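Local atomic coordinates of putative outer membrane protein (LpxR) (PDB entry 3FID), a protein that acts as a lipid A deacylase, modifying lipopolysaccharide in the bacterial outer membrane. Residues A[30-35]-A[61-66]; A[224-229]-A[252-257]; A[264-269]-A[290-295]. All coordinates share one frame; numbering follows the deposited sequence.

The three contacts show how one outer membrane barrel is assembled from antiparallel neighbours, while a loop is held beside a zinc-binding strand. They come in series along the chain. Interaction 1 ties the start of strand 33-44 to the loop that follows strand 49-60. Interaction 2 pairs strands 215-228 and 251-263, and interaction 3 pairs strands 266-275 and 285-295. Strands 251-263 and 266-275 are neighbours, whereas strand 2-9 lies between 285-295 and 33-44, carrying the succession round to interaction 1. The centre of interaction 1 is about 19 Å from that of interaction 2 and 29 Å from that of interaction 3. Interactions 2 and 3, centres about 26 Å apart, lie on opposite sides of the chain's centre.

Interaction 1. Residues A[30-35]-A[61-66]; sequences RGDYTA and SPSGAN. With ZN (zinc ion), chain G.
G31 and S63 join two loop stretches at the end of a barrel hairpin, just beside a classic beta bulge in which T34 and A35 both face I59 of strand 49-60. Two hydrogen bonds make the direct polar link. The backbone N of G31 donates to S63 OG at 2.9 Å with an N-H...O angle of 161°, and S61 N donates to D32 O, also at 2.9 Å. The hydroxyl of S63 reaches G31 because it is anti to its own carbonyl carbon (chi1 -69°).

An ion pair lies beside the same hydroxyl. The R30 chain bends at chi3 and swings its guanidinium back to D32, where R30 NE forms a salt bridge to D32 OD1 at 2.7 Å; OD1 offers its syn lone pair and lies 18° out of the guanidinium plane. One face of that guanidinium lies over S63 OG, offset toward the rim, so the serine oxygen packs against a flat charged group without a well-angled bond to it. R77 forms a salt bridge to the other carboxylate oxygen of D32.

The remaining link runs through nonpolar contact, water and metal. S61 CB packs against T34 CB at 3.9 Å. A water bridges the two segments, donating to S61 OG and hydrogen-bonding to T34 OG1, while S61 OG itself donates to P62 O on an in-plane lone pair, which helps to fix the rotation of this hydroxyl. D10 shares a zinc ion with T34, which chelates the metal through OG1 at 1.8 Å and its carbonyl O at 2.3 Å.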
loop_
_atom_site.group_PDB
_atom_site.type_symbol
_atom_site.label_atom_id
_atom_site.label_comp_id
_atom_site.label_asym_id
_atom_site.label_seq_id
_atom_site.Cartn_x
_atom_site.Cartn_y
_atom_site.Cartn_z
ATOM N N ARG A 30 4.839 16.296 3.105
ATOM C CA ARG A 30 4.367 15.936 1.767
ATOM C C ARG A 30 2.983 15.320 1.827
ATOM O O ARG A 30 2.485 14.972 2.908
ATOM C CB ARG A 30 5.353 14.992 1.077
ATOM C CG ARG A 30 6.589 15.786 0.652
ATOM C CD ARG A 30 7.283 15.217 -0.503
ATOM N NE ARG A 30 6.480 15.075 -1.712
ATOM C CZ ARG A 30 6.348 15.984 -2.672
ATOM N NH1 ARG A 30 5.607 15.700 -3.734
ATOM N NH2 ARG A 30 6.935 17.170 -2.592
ATOM N N GLY A 31 2.350 15.189 0.673
ATOM C CA GLY A 31 1.013 14.643 0.669
ATOM C C GLY A 31 0.737 13.697 -0.467
ATOM O O GLY A 31 -0.427 13.488 -0.766
ATOM N N ASP A 32 1.782 13.100 -1.056
ATOM C CA ASP A 32 1.665 12.314 -2.297
ATOM C C ASP A 32 0.533 11.275 -2.291
ATOM O O ASP A 32 -0.205 11.170 -3.262
ATOM C CB ASP A 32 2.966 11.580 -2.634
ATOM C CG ASP A 32 4.121 12.501 -2.912
ATOM O OD1 ASP A 32 4.486 13.325 -2.045
ATOM O OD2 ASP A 32 4.710 12.336 -3.998
ATOM N N TYR A 33 0.464 10.460 -1.237
ATOM C CA TYR A 33 -0.573 9.431 -1.118
ATOM C C TYR A 33 -1.504 9.904 -0.025
ATOM O O TYR A 33 -1.162 9.896 1.158
ATOM C CB TYR A 33 0.071 8.093 -0.770
ATOM C CG TYR A 33 -0.858 6.929 -0.543
ATOM C CD1 TYR A 33 -0.522 5.909 0.363
ATOM C CD2 TYR A 33 -2.046 6.802 -1.262
ATOM C CE1 TYR A 33 -1.371 4.786 0.558
ATOM C CE2 TYR A 33 -2.895 5.674 -1.075
ATOM C CZ TYR A 33 -2.555 4.689 -0.169
ATOM O OH TYR A 33 -3.410 3.593 -0.003
ATOM N N THR A 34 -2.663 10.393 -0.439
ATOM C CA THR A 34 -3.520 11.117 0.494
ATOM C C THR A 34 -4.591 10.246 1.211
ATOM O O THR A 34 -4.913 10.492 2.383
ATOM C CB THR A 34 -4.117 12.433 -0.132
ATOM O OG1 THR A 34 -4.659 13.248 0.913
ATOM C CG2 THR A 34 -5.191 12.164 -1.177
ATOM N N ALA A 35 -5.117 9.231 0.538
ATOM C CA ALA A 35 -6.098 8.361 1.162
ATOM C C ALA A 35 -6.095 6.994 0.518
ATOM O O ALA A 35 -5.900 6.854 -0.685
ATOM C CB ALA A 35 -7.531 8.987 1.052
ATOM N N SER A 61 -2.037 12.975 -4.641
ATOM C CA SER A 61 -2.259 14.436 -4.454
ATOM C C SER A 61 -0.940 15.207 -4.660
ATOM O O SER A 61 0.142 14.670 -4.363
ATOM C CB SER A 61 -2.798 14.695 -3.037
ATOM O OG SER A 61 -3.021 16.101 -2.812
ATOM N N PRO A 62 -1.022 16.475 -5.168
ATOM C CA PRO A 62 0.124 17.398 -5.050
ATOM C C PRO A 62 0.388 17.689 -3.562
ATOM O O PRO A 62 -0.461 17.388 -2.708
ATOM C CB PRO A 62 -0.353 18.705 -5.730
ATOM C CG PRO A 62 -1.717 18.481 -6.211
ATOM C CD PRO A 62 -2.185 17.085 -5.831
ATOM N N SER A 63 1.518 18.308 -3.263
ATOM C CA SER A 63 1.921 18.513 -1.873
ATOM C C SER A 63 1.893 19.988 -1.515
ATOM O O SER A 63 2.007 20.848 -2.407
ATOM C CB SER A 63 3.322 17.926 -1.621
ATOM O OG SER A 63 3.300 16.504 -1.672
ATOM N N GLY A 64 1.725 20.267 -0.225
ATOM C CA GLY A 64 1.787 21.628 0.303
ATOM C C GLY A 64 0.843 22.633 -0.344
ATOM O O GLY A 64 -0.369 22.403 -0.465
ATOM N N ALA A 65 1.414 23.754 -0.768
ATOM C CA ALA A 65 0.620 24.850 -1.318
ATOM C C ALA A 65 0.052 24.496 -2.696
ATOM O O ALA A 65 -0.970 25.060 -3.096
ATOM C CB ALA A 65 1.448 26.134 -1.364
ATOM N N ASN A 66 0.671 23.537 -3.403
ATOM C CA ASN A 66 0.150 23.110 -4.704
ATOM C C ASN A 66 -1.272 22.530 -4.614
ATOM O O ASN A 66 -1.993 22.554 -5.600
ATOM C CB ASN A 66 1.101 22.139 -5.430
ATOM C CG ASN A 66 2.416 22.786 -5.812
ATOM O OD1 ASN A 66 2.485 23.993 -6.017
ATOM N ND2 ASN A 66 3.447 21.990 -5.947
HETATM ZN ZN ZN G . -4.793 12.778 2.589
HETATM O O HOH W 1 -5.012 15.867 -0.908
#

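Interaction 2. Residues A[224-229]-A[252-257]; sequences ERREVD and VDEYRV. With CXE (pentaethylene glycol monodecyl ether), chain L; CXE (pentaethylene glycol monodecyl ether), chain M.
R225 and D253 lie side by side and point the same way from an antiparallel strand pair of the outer membrane beta-barrel, where they face each other as a non-hydrogen-bonded pair. Their guanidinium and carboxylate planes are within 1° of coplanar. The arginine grips the aspartate side-on, NE to OD1 at 2.7 Å and NH2 to OD2 at 2.8 Å, each meeting a syn lone pair. Such a two-pronged bond holds both flat groups against rotation. The bend of R225 at chi3 (-63°) brings NE and NH2 to the carboxylate of D253, and an ether oxygen of a bound pentaethylene glycol monodecyl ether lies over one of the guanidinium faces. Y255, on the same side of the sheet, lays a ring face against a second detergent molecule, consistent with an outward-facing surface.

The other side carries E224, R226, V252 and E254, and here the geometry is different. R226 and E254 meet with their planes 84° apart: R226 NH2 donates from within its own plane, yet approaches E254 OE1 from above the carboxylate plane at 2.9 Å. One guanidinium face of R226 also lies over V252 CG1. The second oxygen of E254 goes to R256, so one carboxylate links two arginines, and G200 N adds a further hydrogen bond to that same oxygen, OE2. Y178 meets R226 in a cation-pi contact.

Paired backbone hydrogen bonds join E224 to E254 and R226 to V252, while V228 CG2 packs on V252 CG2 at 4.0 Å. In the salt-bridge network of R226, E254 and R256, R256 NE meets E254 OE2 nearly along its C-O axis at 2.6 Å.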
loop_
_atom_site.group_PDB
_atom_site.type_symbol
_atom_site.label_atom_id
_atom_site.label_comp_id
_atom_site.label_asym_id
_atom_site.label_seq_id
_atom_site.Cartn_x
_atom_site.Cartn_y
_atom_site.Cartn_z
ATOM N N GLU A 224 11.935 -2.387 0.887
ATOM C CA GLU A 224 12.014 -2.951 -0.436
ATOM C C GLU A 224 12.483 -1.878 -1.404
ATOM O O GLU A 224 11.961 -0.788 -1.409
ATOM C CB GLU A 224 10.646 -3.486 -0.891
ATOM C CG GLU A 224 10.673 -4.034 -2.326
ATOM C CD GLU A 224 9.293 -4.399 -2.869
ATOM O OE1 GLU A 224 8.567 -3.526 -3.387
ATOM O OE2 GLU A 224 8.932 -5.584 -2.780
ATOM N N ARG A 225 13.487 -2.183 -2.211
ATOM C CA ARG A 225 13.871 -1.254 -3.276
ATOM C C ARG A 225 13.196 -1.639 -4.581
ATOM O O ARG A 225 13.373 -2.762 -5.066
ATOM C CB ARG A 225 15.402 -1.277 -3.466
ATOM C CG ARG A 225 15.851 -0.519 -4.740
ATOM C CD ARG A 225 17.285 -0.027 -4.567
ATOM N NE ARG A 225 17.356 0.932 -3.477
ATOM C CZ ARG A 225 18.468 1.520 -3.064
ATOM N NH1 ARG A 225 19.623 1.243 -3.664
ATOM N NH2 ARG A 225 18.432 2.379 -2.055
ATOM N N ARG A 226 12.482 -0.720 -5.215
ATOM C CA ARG A 226 11.990 -1.089 -6.542
ATOM C C ARG A 226 12.506 -0.262 -7.690
ATOM O O ARG A 226 12.795 0.931 -7.540
ATOM C CB ARG A 226 10.472 -1.199 -6.572
ATOM C CG ARG A 226 9.774 0.003 -6.057
ATOM C CD ARG A 226 8.312 -0.410 -5.806
ATOM N NE ARG A 226 7.434 0.738 -5.705
ATOM C CZ ARG A 226 6.869 1.179 -4.576
ATOM N NH1 ARG A 226 6.038 2.222 -4.618
ATOM N NH2 ARG A 226 7.099 0.582 -3.422
ATOM N N GLU A 227 12.688 -0.939 -8.819
ATOM C CA GLU A 227 13.165 -0.312 -10.049
ATOM C C GLU A 227 11.943 -0.128 -10.924
ATOM O O GLU A 227 11.326 -1.097 -11.340
ATOM C CB GLU A 227 14.179 -1.213 -10.735
ATOM C CG GLU A 227 14.951 -0.527 -11.822
ATOM C CD GLU A 227 15.904 0.561 -11.287
ATOM O OE1 GLU A 227 16.419 1.303 -12.157
ATOM O OE2 GLU A 227 16.111 0.675 -10.029
ATOM N N VAL A 228 11.593 1.129 -11.165
ATOM C CA VAL A 228 10.272 1.477 -11.672
ATOM C C VAL A 228 10.370 1.726 -13.186
ATOM O O VAL A 228 11.183 2.553 -13.646
ATOM C CB VAL A 228 9.715 2.729 -10.933
ATOM C CG1 VAL A 228 8.331 3.130 -11.496
ATOM C CG2 VAL A 228 9.614 2.467 -9.418
ATOM N N ASP A 229 9.562 0.990 -13.937
ATOM C CA ASP A 229 9.439 1.169 -15.369
ATOM C C ASP A 229 8.249 2.075 -15.699
ATOM O O ASP A 229 8.342 2.985 -16.541
ATOM C CB ASP A 229 9.268 -0.194 -16.061
ATOM C CG ASP A 229 9.083 -0.052 -17.574
ATOM O OD1 ASP A 229 8.044 -0.524 -18.096
ATOM O OD2 ASP A 229 9.965 0.563 -18.235
ATOM N N VAL A 252 13.051 3.529 -6.218
ATOM C CA VAL A 252 12.139 3.954 -5.160
ATOM C C VAL A 252 12.202 2.910 -4.019
ATOM O O VAL A 252 12.042 1.708 -4.245
ATOM C CB VAL A 252 10.665 4.127 -5.709
ATOM C CG1 VAL A 252 9.669 4.347 -4.557
ATOM C CG2 VAL A 252 10.570 5.294 -6.690
ATOM N N ASP A 253 12.445 3.381 -2.805
ATOM C CA ASP A 253 12.494 2.520 -1.622
ATOM C C ASP A 253 11.238 2.708 -0.811
ATOM O O ASP A 253 10.739 3.835 -0.682
ATOM C CB ASP A 253 13.684 2.887 -0.736
ATOM C CG ASP A 253 15.012 2.602 -1.395
ATOM O OD1 ASP A 253 15.043 1.807 -2.349
ATOM O OD2 ASP A 253 16.021 3.185 -0.945
ATOM N N GLU A 254 10.735 1.606 -0.256
ATOM C CA GLU A 254 9.572 1.638 0.642
ATOM C C GLU A 254 9.897 0.982 1.988
ATOM O O GLU A 254 10.338 -0.186 2.036
ATOM C CB GLU A 254 8.363 0.944 0.010
ATOM C CG GLU A 254 7.093 0.959 0.933
ATOM C CD GLU A 254 5.872 0.406 0.252
ATOM O OE1 GLU A 254 5.620 0.802 -0.892
ATOM O OE2 GLU A 254 5.136 -0.394 0.874
ATOM N N TYR A 255 9.684 1.729 3.065
ATOM C CA TYR A 255 9.931 1.253 4.428
ATOM C C TYR A 255 8.603 1.015 5.122
ATOM O O TYR A 255 7.671 1.804 4.962
ATOM C CB TYR A 255 10.692 2.325 5.213
ATOM C CG TYR A 255 12.082 2.538 4.702
ATOM C CD1 TYR A 255 13.157 1.894 5.314
ATOM C CD2 TYR A 255 12.342 3.389 3.605
ATOM C CE1 TYR A 255 14.451 2.082 4.875
ATOM C CE2 TYR A 255 13.649 3.584 3.152
ATOM C CZ TYR A 255 14.691 2.911 3.787
ATOM O OH TYR A 255 16.005 3.044 3.369
ATOM N N ARG A 256 8.505 -0.061 5.904
ATOM C CA ARG A 256 7.264 -0.378 6.617
ATOM C C ARG A 256 7.659 -0.896 7.994
ATOM O O ARG A 256 8.495 -1.798 8.097
ATOM C CB ARG A 256 6.431 -1.473 5.912
ATOM C CG ARG A 256 6.068 -1.201 4.458
ATOM C CD ARG A 256 4.925 -2.129 3.962
ATOM N NE ARG A 256 4.134 -1.315 3.032
ATOM C CZ ARG A 256 2.886 -0.852 3.196
ATOM N NH1 ARG A 256 2.385 -0.104 2.236
ATOM N NH2 ARG A 256 2.119 -1.143 4.261
ATOM N N VAL A 257 7.086 -0.296 9.030
ATOM C CA VAL A 257 7.280 -0.732 10.385
ATOM C C VAL A 257 5.891 -0.843 10.992
ATOM O O VAL A 257 5.083 0.112 10.916
ATOM C CB VAL A 257 8.136 0.322 11.167
ATOM C CG1 VAL A 257 8.128 0.028 12.668
ATOM C CG2 VAL A 257 9.566 0.434 10.560
HETATM C C1 CXE L . 17.648 -5.908 6.175
HETATM C C2 CXE L . 16.523 -6.182 7.160
HETATM C C3 CXE L . 15.367 -5.221 6.925
HETATM C C4 CXE L . 15.168 -4.228 8.059
HETATM C C5 CXE L . 15.026 -2.814 7.495
HETATM C C6 CXE L . 13.830 -2.072 8.092
HETATM C C7 CXE L . 14.101 -0.585 8.137
HETATM C C8 CXE L . 12.933 0.179 8.711
HETATM C C9 CXE L . 13.432 1.353 9.533
HETATM C C10 CXE L . 12.997 2.705 8.970
HETATM O O11 CXE L . 13.997 3.667 9.295
HETATM C C12 CXE L . 13.773 4.979 8.772
HETATM C C13 CXE L . 14.158 5.100 7.300
HETATM O O14 CXE L . 15.580 5.149 7.157
HETATM C C15 CXE L . 15.992 5.508 5.834
HETATM C C1 CXE M . 11.753 -24.764 -6.427
HETATM C C2 CXE M . 12.329 -23.481 -6.992
HETATM C C3 CXE M . 13.010 -22.645 -5.908
HETATM C C4 CXE M . 12.767 -21.147 -6.093
HETATM C C5 CXE M . 13.827 -20.302 -5.386
HETATM C C6 CXE M . 13.325 -18.872 -5.204
HETATM C C7 CXE M . 14.150 -18.048 -4.211
HETATM C C8 CXE M . 13.854 -16.557 -4.394
HETATM C C9 CXE M . 14.223 -15.689 -3.190
HETATM C C10 CXE M . 14.937 -14.416 -3.634
HETATM O O11 CXE M . 15.158 -13.556 -2.518
HETATM C C12 CXE M . 16.403 -12.840 -2.589
HETATM C C13 CXE M . 16.193 -11.316 -2.593
HETATM O O14 CXE M . 17.180 -10.647 -1.798
HETATM C C15 CXE M . 16.937 -9.244 -1.644
HETATM C C16 CXE M . 17.426 -8.727 -0.286
HETATM O O17 CXE M . 17.931 -7.393 -0.439
HETATM C C18 CXE M . 17.540 -6.460 0.579
HETATM C C19 CXE M . 18.074 -5.061 0.252
HETATM O O20 CXE M . 17.005 -4.111 0.117
HETATM C C21 CXE M . 17.411 -2.820 -0.352
HETATM C C22 CXE M . 17.112 -1.814 0.752
HETATM O O23 CXE M . 17.365 -0.471 0.351
HETATM C C24 CXE M . 17.715 0.353 1.461
HETATM C C25 CXE M . 19.029 1.041 1.155
HETATM O O26 CXE M . 19.490 1.711 2.315
#

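Interaction 3. Residues A[264-269]-A[290-295]; sequences SPVAFS and GDITFF
F295 swings its ring across to the neighbouring strand because its CG sits between the backbone N and the carbonyl carbon (chi1 74°). That turn brings CZ within 3.5 Å of S264 N and CE1 within 3.9 Å of A267 CB, with the carbonyl carbon of V266 lying at the ring edge, in plane. The F295 backbone stays engaged meanwhile: its N donates to P265 O at 3.0 Å. P265 itself follows a cis peptide bond, where the chain enters the strand.

On the opposite face of the sheet, V266 has CG2 anti to its backbone N, and this branch meets F294 CE1 at 3.8 Å. V266 and F294 run alongside each other, as do F268 and I292, where F268 CD2 approaches I292 CG1 to 3.9 Å. These apolar side chains sit largely on the surface, consistent with a lipid-facing belt.

A267 with T293 and S269 with D291, each pair joined by two backbone hydrogen bonds, alternate with these two non-hydrogen-bonded pairs. On their side of the sheet, a water donates to T293 OG1 and lies 2.8 Å from S269 OG. The polar ends are held from beyond the pair as well: S269 OG bonds to T260 OG1, T293 OG1 to G206 O, and D291 OD1 to S6 OG.

Since strand 285-295 also pairs with strand 2-9, this antiparallel hairpin brings the last strand to the first, the closure typical of outer membrane beta-barrels.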
loop_
_atom_site.group_PDB
_atom_site.type_symbol
_atom_site.label_atom_id
_atom_site.label_comp_id
_atom_site.label_asym_id
_atom_site.label_seq_id
_atom_site.Cartn_x
_atom_site.Cartn_y
_atom_site.Cartn_z
ATOM N N SER A 264 -8.783 -14.073 18.447
ATOM C CA SER A 264 -9.890 -14.704 17.721
ATOM C C SER A 264 -11.227 -14.176 18.236
ATOM O O SER A 264 -11.512 -14.303 19.431
ATOM C CB SER A 264 -9.858 -16.225 17.907
ATOM O OG SER A 264 -8.999 -16.841 16.974
ATOM N N PRO A 265 -12.061 -13.607 17.337
ATOM C CA PRO A 265 -11.845 -13.505 15.891
ATOM C C PRO A 265 -11.467 -12.108 15.366
ATOM O O PRO A 265 -11.761 -11.812 14.221
ATOM C CB PRO A 265 -13.239 -13.844 15.343
ATOM C CG PRO A 265 -14.173 -13.245 16.390
ATOM C CD PRO A 265 -13.407 -13.114 17.700
ATOM N N VAL A 266 -10.853 -11.262 16.180
ATOM C CA VAL A 266 -10.589 -9.893 15.724
ATOM C C VAL A 266 -9.135 -9.439 15.929
ATOM O O VAL A 266 -8.536 -9.687 16.987
ATOM C CB VAL A 266 -11.602 -8.887 16.310
ATOM C CG1 VAL A 266 -11.467 -8.754 17.839
ATOM C CG2 VAL A 266 -11.509 -7.532 15.588
ATOM N N ALA A 267 -8.569 -8.773 14.916
ATOM C CA ALA A 267 -7.202 -8.304 15.035
ATOM C C ALA A 267 -7.094 -6.891 14.497
ATOM O O ALA A 267 -7.791 -6.544 13.553
ATOM C CB ALA A 267 -6.245 -9.216 14.299
ATOM N N PHE A 268 -6.216 -6.114 15.115
ATOM C CA PHE A 268 -5.976 -4.723 14.774
ATOM C C PHE A 268 -4.526 -4.621 14.333
ATOM O O PHE A 268 -3.651 -5.248 14.936
ATOM C CB PHE A 268 -6.253 -3.825 15.975
ATOM C CG PHE A 268 -7.676 -3.912 16.463
ATOM C CD1 PHE A 268 -8.002 -4.723 17.549
ATOM C CD2 PHE A 268 -8.696 -3.235 15.802
ATOM C CE1 PHE A 268 -9.334 -4.830 17.993
ATOM C CE2 PHE A 268 -10.034 -3.338 16.232
ATOM C CZ PHE A 268 -10.344 -4.132 17.319
ATOM N N SER A 269 -4.295 -3.861 13.265
ATOM C CA SER A 269 -2.952 -3.651 12.727
ATOM C C SER A 269 -2.671 -2.177 12.468
ATOM O O SER A 269 -3.565 -1.447 12.094
ATOM C CB SER A 269 -2.788 -4.396 11.415
ATOM O OG SER A 269 -2.934 -5.781 11.589
ATOM N N GLY A 290 -4.160 1.635 8.940
ATOM C CA GLY A 290 -4.716 0.953 10.107
ATOM C C GLY A 290 -5.746 -0.036 9.602
ATOM O O GLY A 290 -6.556 0.289 8.707
ATOM N N ASP A 291 -5.683 -1.260 10.118
ATOM C CA ASP A 291 -6.537 -2.322 9.588
ATOM C C ASP A 291 -7.312 -3.032 10.700
ATOM O O ASP A 291 -6.816 -3.203 11.831
ATOM C CB ASP A 291 -5.753 -3.386 8.789
ATOM C CG ASP A 291 -4.484 -2.840 8.093
ATOM O OD1 ASP A 291 -4.508 -1.796 7.421
ATOM O OD2 ASP A 291 -3.445 -3.521 8.190
ATOM N N ILE A 292 -8.534 -3.429 10.369
ATOM C CA ILE A 292 -9.326 -4.275 11.264
ATOM C C ILE A 292 -9.579 -5.532 10.466
ATOM O O ILE A 292 -10.060 -5.454 9.333
ATOM C CB ILE A 292 -10.680 -3.634 11.640
ATOM C CG1 ILE A 292 -10.468 -2.333 12.420
ATOM C CG2 ILE A 292 -11.521 -4.632 12.475
ATOM C CD1 ILE A 292 -11.781 -1.595 12.717
ATOM N N THR A 293 -9.183 -6.678 11.027
ATOM C CA THR A 293 -9.252 -7.934 10.316
ATOM C C THR A 293 -10.039 -8.925 11.172
ATOM O O THR A 293 -9.720 -9.136 12.351
ATOM C CB THR A 293 -7.854 -8.481 10.042
ATOM O OG1 THR A 293 -7.070 -7.464 9.411
ATOM C CG2 THR A 293 -7.933 -9.695 9.094
ATOM N N PHE A 294 -11.071 -9.505 10.573
ATOM C CA PHE A 294 -11.786 -10.602 11.206
ATOM C C PHE A 294 -11.179 -11.871 10.659
ATOM O O PHE A 294 -11.075 -12.033 9.459
ATOM C CB PHE A 294 -13.286 -10.476 10.935
ATOM C CG PHE A 294 -13.866 -9.227 11.512
ATOM C CD1 PHE A 294 -14.148 -9.143 12.871
ATOM C CD2 PHE A 294 -14.040 -8.101 10.714
ATOM C CE1 PHE A 294 -14.642 -7.954 13.427
ATOM C CE2 PHE A 294 -14.539 -6.904 11.257
ATOM C CZ PHE A 294 -14.843 -6.838 12.615
ATOM N N PHE A 295 -10.701 -12.729 11.552
ATOM C CA PHE A 295 -9.986 -13.942 11.143
ATOM C C PHE A 295 -10.579 -15.121 11.908
ATOM O O PHE A 295 -10.787 -15.047 13.119
ATOM C CB PHE A 295 -8.461 -13.804 11.345
ATOM C CG PHE A 295 -7.995 -13.868 12.795
ATOM C CD1 PHE A 295 -8.078 -12.756 13.627
ATOM C CD2 PHE A 295 -7.400 -15.033 13.295
ATOM C CE1 PHE A 295 -7.638 -12.801 14.919
ATOM C CE2 PHE A 295 -6.953 -15.090 14.616
ATOM C CZ PHE A 295 -7.054 -13.966 15.425
HETATM O O HOH W 2 -9.680 -17.114 14.634
HETATM O O HOH W 3 -5.645 -6.310 11.287
#